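Local coordinates for N-terminal acetyltransferase-like protein (Chaetomium thermophilum, PDB 5NNP), which probably serves as the auxiliary, TPR-repeat subunit of an N-terminal acetyltransferase of the NatA type, a helical scaffold associated with transferase activity, at residues Gln380-Tyr385 with Leu394-Lys399; Met386-Thr391 with Phe418-Asp423. All coordinates share one frame; numbering follows the deposited sequence.

Contact 1 (Gln380-Tyr385 with Leu394-Lys399); sequences QHYNYY and LEYVEK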
loop_
_atom_site.group_PDB
_atom_site.type_symbol
_atom_site.label_atom_id
_atom_site.label_comp_id
_atom_site.label_asym_id
_atom_site.label_seq_id
_atom_site.Cartn_x
_atom_site.Cartn_y
_atom_site.Cartn_z
ATOM N N GLN A 380 -29.250 4.937 -10.476
ATOM C CA GLN A 380 -27.889 4.476 -10.631
ATOM C C GLN A 380 -27.769 3.415 -11.710
ATOM O O GLN A 380 -26.788 3.392 -12.448
ATOM C CB GLN A 380 -27.366 3.959 -9.296
ATOM C CG GLN A 380 -27.015 5.097 -8.383
ATOM C CD GLN A 380 -26.427 4.631 -7.101
ATOM O OE1 GLN A 380 -27.080 3.946 -6.308
ATOM N NE2 GLN A 380 -25.177 4.988 -6.879
ATOM N N HIS A 381 -28.771 2.547 -11.797
ATOM C CA HIS A 381 -28.820 1.529 -12.844
ATOM C C HIS A 381 -28.603 2.158 -14.212
ATOM O O HIS A 381 -27.728 1.752 -14.969
ATOM C CB HIS A 381 -30.164 0.791 -12.812
ATOM C CG HIS A 381 -30.298 -0.291 -13.843
ATOM N ND1 HIS A 381 -30.030 -1.618 -13.571
ATOM C CD2 HIS A 381 -30.697 -0.245 -15.137
ATOM C CE1 HIS A 381 -30.247 -2.339 -14.656
ATOM N NE2 HIS A 381 -30.649 -1.531 -15.620
ATOM N N TYR A 382 -29.403 3.170 -14.510
ATOM C CA TYR A 382 -29.389 3.780 -15.820
ATOM C C TYR A 382 -28.292 4.824 -15.973
ATOM O O TYR A 382 -28.125 5.410 -17.039
ATOM C CB TYR A 382 -30.756 4.374 -16.099
ATOM C CG TYR A 382 -31.771 3.293 -16.309
ATOM C CD1 TYR A 382 -31.777 2.542 -17.486
ATOM C CD2 TYR A 382 -32.705 2.997 -15.336
ATOM C CE1 TYR A 382 -32.699 1.536 -17.690
ATOM C CE2 TYR A 382 -33.630 1.997 -15.529
ATOM C CZ TYR A 382 -33.623 1.266 -16.706
ATOM O OH TYR A 382 -34.546 0.268 -16.894
ATOM N N ASN A 383 -27.528 5.035 -14.908
ATOM C CA ASN A 383 -26.340 5.869 -14.994
ATOM C C ASN A 383 -25.102 5.002 -15.254
ATOM O O ASN A 383 -24.096 5.462 -15.795
ATOM C CB ASN A 383 -26.172 6.674 -13.716
ATOM C CG ASN A 383 -25.205 7.819 -13.880
ATOM O OD1 ASN A 383 -25.033 8.355 -14.983
ATOM N ND2 ASN A 383 -24.558 8.201 -12.784
ATOM N N TYR A 384 -25.201 3.734 -14.876
ATOM C CA TYR A 384 -24.103 2.789 -15.006
ATOM C C TYR A 384 -23.810 2.495 -16.486
ATOM O O TYR A 384 -24.724 2.358 -17.305
ATOM C CB TYR A 384 -24.436 1.502 -14.243
ATOM C CG TYR A 384 -23.254 0.603 -13.996
ATOM C CD1 TYR A 384 -22.172 1.039 -13.246
ATOM C CD2 TYR A 384 -23.225 -0.689 -14.491
ATOM C CE1 TYR A 384 -21.086 0.218 -13.008
ATOM C CE2 TYR A 384 -22.148 -1.516 -14.255
ATOM C CZ TYR A 384 -21.081 -1.056 -13.515
ATOM O OH TYR A 384 -20.006 -1.874 -13.278
ATOM N N TYR A 385 -22.531 2.397 -16.828
ATOM C CA TYR A 385 -22.135 2.357 -18.226
ATOM C C TYR A 385 -22.584 1.066 -18.911
ATOM O O TYR A 385 -22.682 0.992 -20.139
ATOM C CB TYR A 385 -20.619 2.528 -18.340
ATOM C CG TYR A 385 -19.822 1.313 -17.930
ATOM C CD1 TYR A 385 -19.439 1.120 -16.608
ATOM C CD2 TYR A 385 -19.439 0.358 -18.875
ATOM C CE1 TYR A 385 -18.703 0.005 -16.237
ATOM C CE2 TYR A 385 -18.705 -0.760 -18.517
ATOM C CZ TYR A 385 -18.340 -0.932 -17.199
ATOM O OH TYR A 385 -17.612 -2.046 -16.840
ATOM N N LEU A 394 -31.793 10.502 -15.165
ATOM C CA LEU A 394 -32.170 11.828 -14.700
ATOM C C LEU A 394 -33.569 11.835 -14.110
ATOM O O LEU A 394 -33.781 12.381 -13.024
ATOM C CB LEU A 394 -32.103 12.832 -15.842
ATOM C CG LEU A 394 -31.122 13.983 -15.647
ATOM C CD1 LEU A 394 -31.371 15.064 -16.673
ATOM C CD2 LEU A 394 -31.193 14.531 -14.231
ATOM N N GLU A 395 -34.521 11.243 -14.836
ATOM C CA GLU A 395 -35.906 11.193 -14.379
ATOM C C GLU A 395 -36.007 10.535 -13.015
ATOM O O GLU A 395 -36.672 11.062 -12.125
ATOM C CB GLU A 395 -36.792 10.439 -15.364
ATOM C CG GLU A 395 -36.747 10.971 -16.765
ATOM C CD GLU A 395 -37.360 10.003 -17.758
ATOM O OE1 GLU A 395 -37.737 8.885 -17.341
ATOM O OE2 GLU A 395 -37.462 10.359 -18.952
ATOM N N TYR A 396 -35.352 9.383 -12.860
ATOM C CA TYR A 396 -35.417 8.629 -11.614
ATOM C C TYR A 396 -34.790 9.381 -10.440
ATOM O O TYR A 396 -35.321 9.348 -9.328
ATOM C CB TYR A 396 -34.738 7.270 -11.759
ATOM C CG TYR A 396 -35.558 6.231 -12.485
ATOM C CD1 TYR A 396 -36.753 5.764 -11.958
ATOM C CD2 TYR A 396 -35.126 5.700 -13.683
ATOM C CE1 TYR A 396 -37.501 4.800 -12.625
ATOM C CE2 TYR A 396 -35.860 4.750 -14.351
ATOM C CZ TYR A 396 -37.044 4.301 -13.822
ATOM O OH TYR A 396 -37.762 3.342 -14.493
ATOM N N VAL A 397 -33.667 10.054 -10.675
ATOM C CA VAL A 397 -33.030 10.774 -9.584
ATOM C C VAL A 397 -33.877 11.978 -9.179
ATOM O O VAL A 397 -33.959 12.309 -7.998
ATOM C CB VAL A 397 -31.599 11.235 -9.934
ATOM C CG1 VAL A 397 -31.009 12.084 -8.828
ATOM C CG2 VAL A 397 -30.712 10.033 -10.174
ATOM N N GLU A 398 -34.506 12.625 -10.150
ATOM C CA GLU A 398 -35.368 13.765 -9.858
ATOM C C GLU A 398 -36.600 13.365 -9.036
ATOM O O GLU A 398 -37.040 14.119 -8.160
ATOM C CB GLU A 398 -35.821 14.463 -11.152
ATOM C CG GLU A 398 -34.792 15.411 -11.757
ATOM C CD GLU A 398 -34.384 16.546 -10.815
ATOM O OE1 GLU A 398 -33.406 17.246 -11.131
ATOM O OE2 GLU A 398 -35.037 16.751 -9.763
ATOM N N LYS A 399 -37.155 12.191 -9.323
ATOM C CA LYS A 399 -38.292 11.699 -8.565
ATOM C C LYS A 399 -37.867 11.383 -7.144
ATOM O O LYS A 399 -38.614 11.612 -6.198
ATOM C CB LYS A 399 -38.903 10.461 -9.222
ATOM C CG LYS A 399 -39.717 10.757 -10.472
ATOM C CD LYS A 399 -40.712 9.658 -10.746
ATOM C CE LYS A 399 -41.397 9.823 -12.096
ATOM N NZ LYS A 399 -40.564 9.269 -13.197
#
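Tyr382 and Tyr396 carry this contact, ring beside ring, where helix 369-381 runs out and helix 390-403 passes back alongside it. The two helices form the hairpin of a predicted tetratricopeptide repeat, residues 374-407, within the solenoid of the auxiliary-subunit family. The ring planes are nearly parallel, at 10°, but slid apart: the centroids stand 5.8 Å from each other and the rings barely overlap, so they meet at their CD2-CE2 sides. Tyr382 CE2 lies 3.7 Å from Tyr396 CE2, and CD2 of Tyr382 approaches CD2 of Tyr396 at 4.0 Å. CG is anti to the carbonyl carbon in both (chi1 -70° in Tyr382, -78° in Tyr396), and from each backbone the CB points toward the other segment, which brings the two rings side by side. No hydrogen bond crosses between the segments.

One shell out, Arg392 makes a cation-pi contact with Tyr382, and the hydroxyl of Tyr396 has weak hydrogen bonds to Glu347 and Arg392. Tyr396 also packs on Leu378 and Ala379, tying it to the body of helix 369-381. The chain leaves that helix in a turn in which Gln380 O receives both Asn383 N, at 3.0 Å, and Tyr384 N, at 2.9 Å. The imidazole of His381, held through ND1 to the hydroxyl of Tyr333, meets the Tyr382 ring: His381 CD2 sits over the centre of one face, 3.5 Å above the plane of the Tyr382 ring.

Contact 2 (Met386-Thr391 with Phe418-Asp423); sequences MSRDLT and FKHQGD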
loop_
_atom_site.group_PDB
_atom_site.type_symbol
_atom_site.label_atom_id
_atom_site.label_comp_id
_atom_site.label_asym_id
_atom_site.label_seq_id
_atom_site.Cartn_x
_atom_site.Cartn_y
_atom_site.Cartn_z
ATOM N N MET A 386 -22.871 0.054 -18.108
ATOM C CA MET A 386 -23.266 -1.239 -18.640
ATOM C C MET A 386 -24.737 -1.255 -19.016
ATOM O O MET A 386 -25.177 -2.087 -19.806
ATOM C CB MET A 386 -22.964 -2.342 -17.627
ATOM C CG MET A 386 -21.497 -2.413 -17.225
ATOM S SD MET A 386 -20.878 -4.100 -17.214
ATOM C CE MET A 386 -21.419 -4.646 -18.836
ATOM N N SER A 387 -25.493 -0.328 -18.448
ATOM C CA SER A 387 -26.919 -0.224 -18.735
ATOM C C SER A 387 -27.346 1.230 -18.906
ATOM O O SER A 387 -28.477 1.595 -18.594
ATOM C CB SER A 387 -27.727 -0.884 -17.620
ATOM O OG SER A 387 -27.161 -0.604 -16.352
ATOM N N ARG A 388 -26.438 2.051 -19.426
ATOM C CA ARG A 388 -26.623 3.497 -19.426
ATOM C C ARG A 388 -27.810 3.972 -20.247
ATOM O O ARG A 388 -28.002 3.576 -21.405
ATOM C CB ARG A 388 -25.359 4.194 -19.927
ATOM C CG ARG A 388 -25.417 5.709 -19.842
ATOM C CD ARG A 388 -24.019 6.296 -19.845
ATOM N NE ARG A 388 -23.320 6.009 -18.596
ATOM C CZ ARG A 388 -22.013 6.165 -18.424
ATOM N NH1 ARG A 388 -21.267 6.598 -19.430
ATOM N NH2 ARG A 388 -21.451 5.885 -17.251
ATOM N N ASP A 389 -28.604 4.825 -19.610
ATOM C CA ASP A 389 -29.636 5.605 -20.272
ATOM C C ASP A 389 -29.776 6.888 -19.465
ATOM O O ASP A 389 -30.583 6.970 -18.546
ATOM C CB ASP A 389 -30.954 4.833 -20.345
ATOM C CG ASP A 389 -32.043 5.594 -21.089
ATOM O OD1 ASP A 389 -32.012 6.844 -21.102
ATOM O OD2 ASP A 389 -32.942 4.934 -21.656
ATOM N N LEU A 390 -28.968 7.882 -19.811
ATOM C CA LEU A 390 -28.808 9.055 -18.968
ATOM C C LEU A 390 -30.103 9.843 -18.822
ATOM O O LEU A 390 -30.319 10.513 -17.811
ATOM C CB LEU A 390 -27.703 9.952 -19.518
ATOM C CG LEU A 390 -26.330 9.285 -19.575
ATOM C CD1 LEU A 390 -25.281 10.295 -19.987
ATOM C CD2 LEU A 390 -25.978 8.658 -18.234
ATOM N N THR A 391 -30.975 9.757 -19.815
ATOM C CA THR A 391 -32.225 10.491 -19.729
ATOM C C THR A 391 -33.117 9.893 -18.646
ATOM O O THR A 391 -33.634 10.606 -17.783
ATOM C CB THR A 391 -32.967 10.501 -21.060
ATOM O OG1 THR A 391 -32.220 11.269 -22.015
ATOM C CG2 THR A 391 -34.336 11.116 -20.866
ATOM N N PHE A 418 -24.856 14.339 -14.941
ATOM C CA PHE A 418 -24.410 15.522 -15.671
ATOM C C PHE A 418 -23.011 15.304 -16.206
ATOM O O PHE A 418 -22.759 15.519 -17.389
ATOM C CB PHE A 418 -24.441 16.760 -14.783
ATOM C CG PHE A 418 -25.820 17.233 -14.470
ATOM C CD1 PHE A 418 -26.858 16.997 -15.358
ATOM C CD2 PHE A 418 -26.086 17.909 -13.290
ATOM C CE1 PHE A 418 -28.136 17.435 -15.081
ATOM C CE2 PHE A 418 -27.359 18.343 -13.002
ATOM C CZ PHE A 418 -28.389 18.108 -13.899
ATOM N N LYS A 419 -22.108 14.880 -15.324
ATOM C CA LYS A 419 -20.764 14.499 -15.740
ATOM C C LYS A 419 -20.798 13.614 -16.993
ATOM O O LYS A 419 -20.145 13.921 -17.987
ATOM C CB LYS A 419 -20.026 13.773 -14.612
ATOM C CG LYS A 419 -18.533 13.612 -14.886
ATOM C CD LYS A 419 -17.869 12.632 -13.949
ATOM C CE LYS A 419 -17.949 11.220 -14.500
ATOM N NZ LYS A 419 -17.373 10.195 -13.577
ATOM N N HIS A 420 -21.575 12.532 -16.947
ATOM C CA HIS A 420 -21.661 11.624 -18.087
ATOM C C HIS A 420 -22.299 12.288 -19.296
ATOM O O HIS A 420 -21.973 11.950 -20.434
ATOM C CB HIS A 420 -22.438 10.365 -17.727
ATOM C CG HIS A 420 -21.746 9.498 -16.724
ATOM N ND1 HIS A 420 -22.430 8.770 -15.770
ATOM C CD2 HIS A 420 -20.435 9.232 -16.528
ATOM C CE1 HIS A 420 -21.569 8.096 -15.032
ATOM N NE2 HIS A 420 -20.350 8.361 -15.467
ATOM N N GLN A 421 -23.209 13.231 -19.061
ATOM C CA GLN A 421 -23.782 14.003 -20.170
ATOM C C GLN A 421 -22.764 14.977 -20.759
ATOM O O GLN A 421 -22.967 15.518 -21.851
ATOM C CB GLN A 421 -25.033 14.754 -19.718
ATOM C CG GLN A 421 -26.239 13.844 -19.534
ATOM C CD GLN A 421 -27.456 14.573 -18.993
ATOM O OE1 GLN A 421 -27.339 15.645 -18.403
ATOM N NE2 GLN A 421 -28.631 13.989 -19.189
ATOM N N GLY A 422 -21.673 15.200 -20.027
ATOM C CA GLY A 422 -20.581 16.047 -20.484
ATOM C C GLY A 422 -20.609 17.465 -19.942
ATOM O O GLY A 422 -19.742 18.287 -20.271
ATOM N N ASP A 423 -21.609 17.751 -19.110
ATOM C CA ASP A 423 -21.771 19.078 -18.543
ATOM C C ASP A 423 -20.993 19.185 -17.228
ATOM O O ASP A 423 -21.570 19.089 -16.136
ATOM C CB ASP A 423 -23.250 19.393 -18.328
ATOM C CG ASP A 423 -23.521 20.887 -18.184
ATOM O OD1 ASP A 423 -22.577 21.653 -17.876
ATOM O OD2 ASP A 423 -24.687 21.298 -18.377
#
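The guanidinium of Arg388 lies flat on one face of the His420 ring, the centres 3.7 Å apart and the planes 25° from parallel. NH2 stands over the middle of the imidazole, while ND1 of His420 sits above one face of the guanidinium, displaced toward its rim. This is stacking without a hydrogen bond between the two; the polar ends are held by Asn383, whose O takes Arg388 NE and whose OD1 bonds His420 ND1. A bend at chi3 (-70°) lays the guanidinium over the ring. At the edge of the Phe418 ring, in its plane, is Gln421 OE1. The contact joins the start of helix 390-403, second helix of the predicted TPR hairpin, to the end of helix 408-421, which follows it in the solenoid. Leu390 adds the apolar part: its CD1 meets His420 CB at 3.6 Å and Gln421 CG at 3.7 Å. With an alanine here instead of His420, the Arg388 guanidinium would probably lose the ring it lies on and Asn383 OD1 its mate at ND1. Asp389 N-caps helix 390-403, its OD1 taking Arg392 N and, weakly, Thr391 N. Gly422, with positive phi, ends helix 408-421 in a Schellman motif, in which Asp423 N reaches back to Phe418 O at 3.0 Å.

Contact 1 is partly buried and contact 2 lies at the surface, yet their centres are only about 8 Å apart and both use helix 390-403. Contact 1 sets a ring of that helix beside the turn at the end of helix 369-381, inside one predicted repeat; contact 2 fastens its beginning to the next helix, 408-421. Aromatic rings and apolar contact dominate the first, a cationic group on an imidazole and aliphatic packing the second. The 380-385 turn serves both: Tyr382 O lies 2.7 Å from Asp389 N, a probable hydrogen bond, and Asn383 OD1 packs at 3.4 Å on Leu390 CD2. Along the chain the segments of the two contacts alternate.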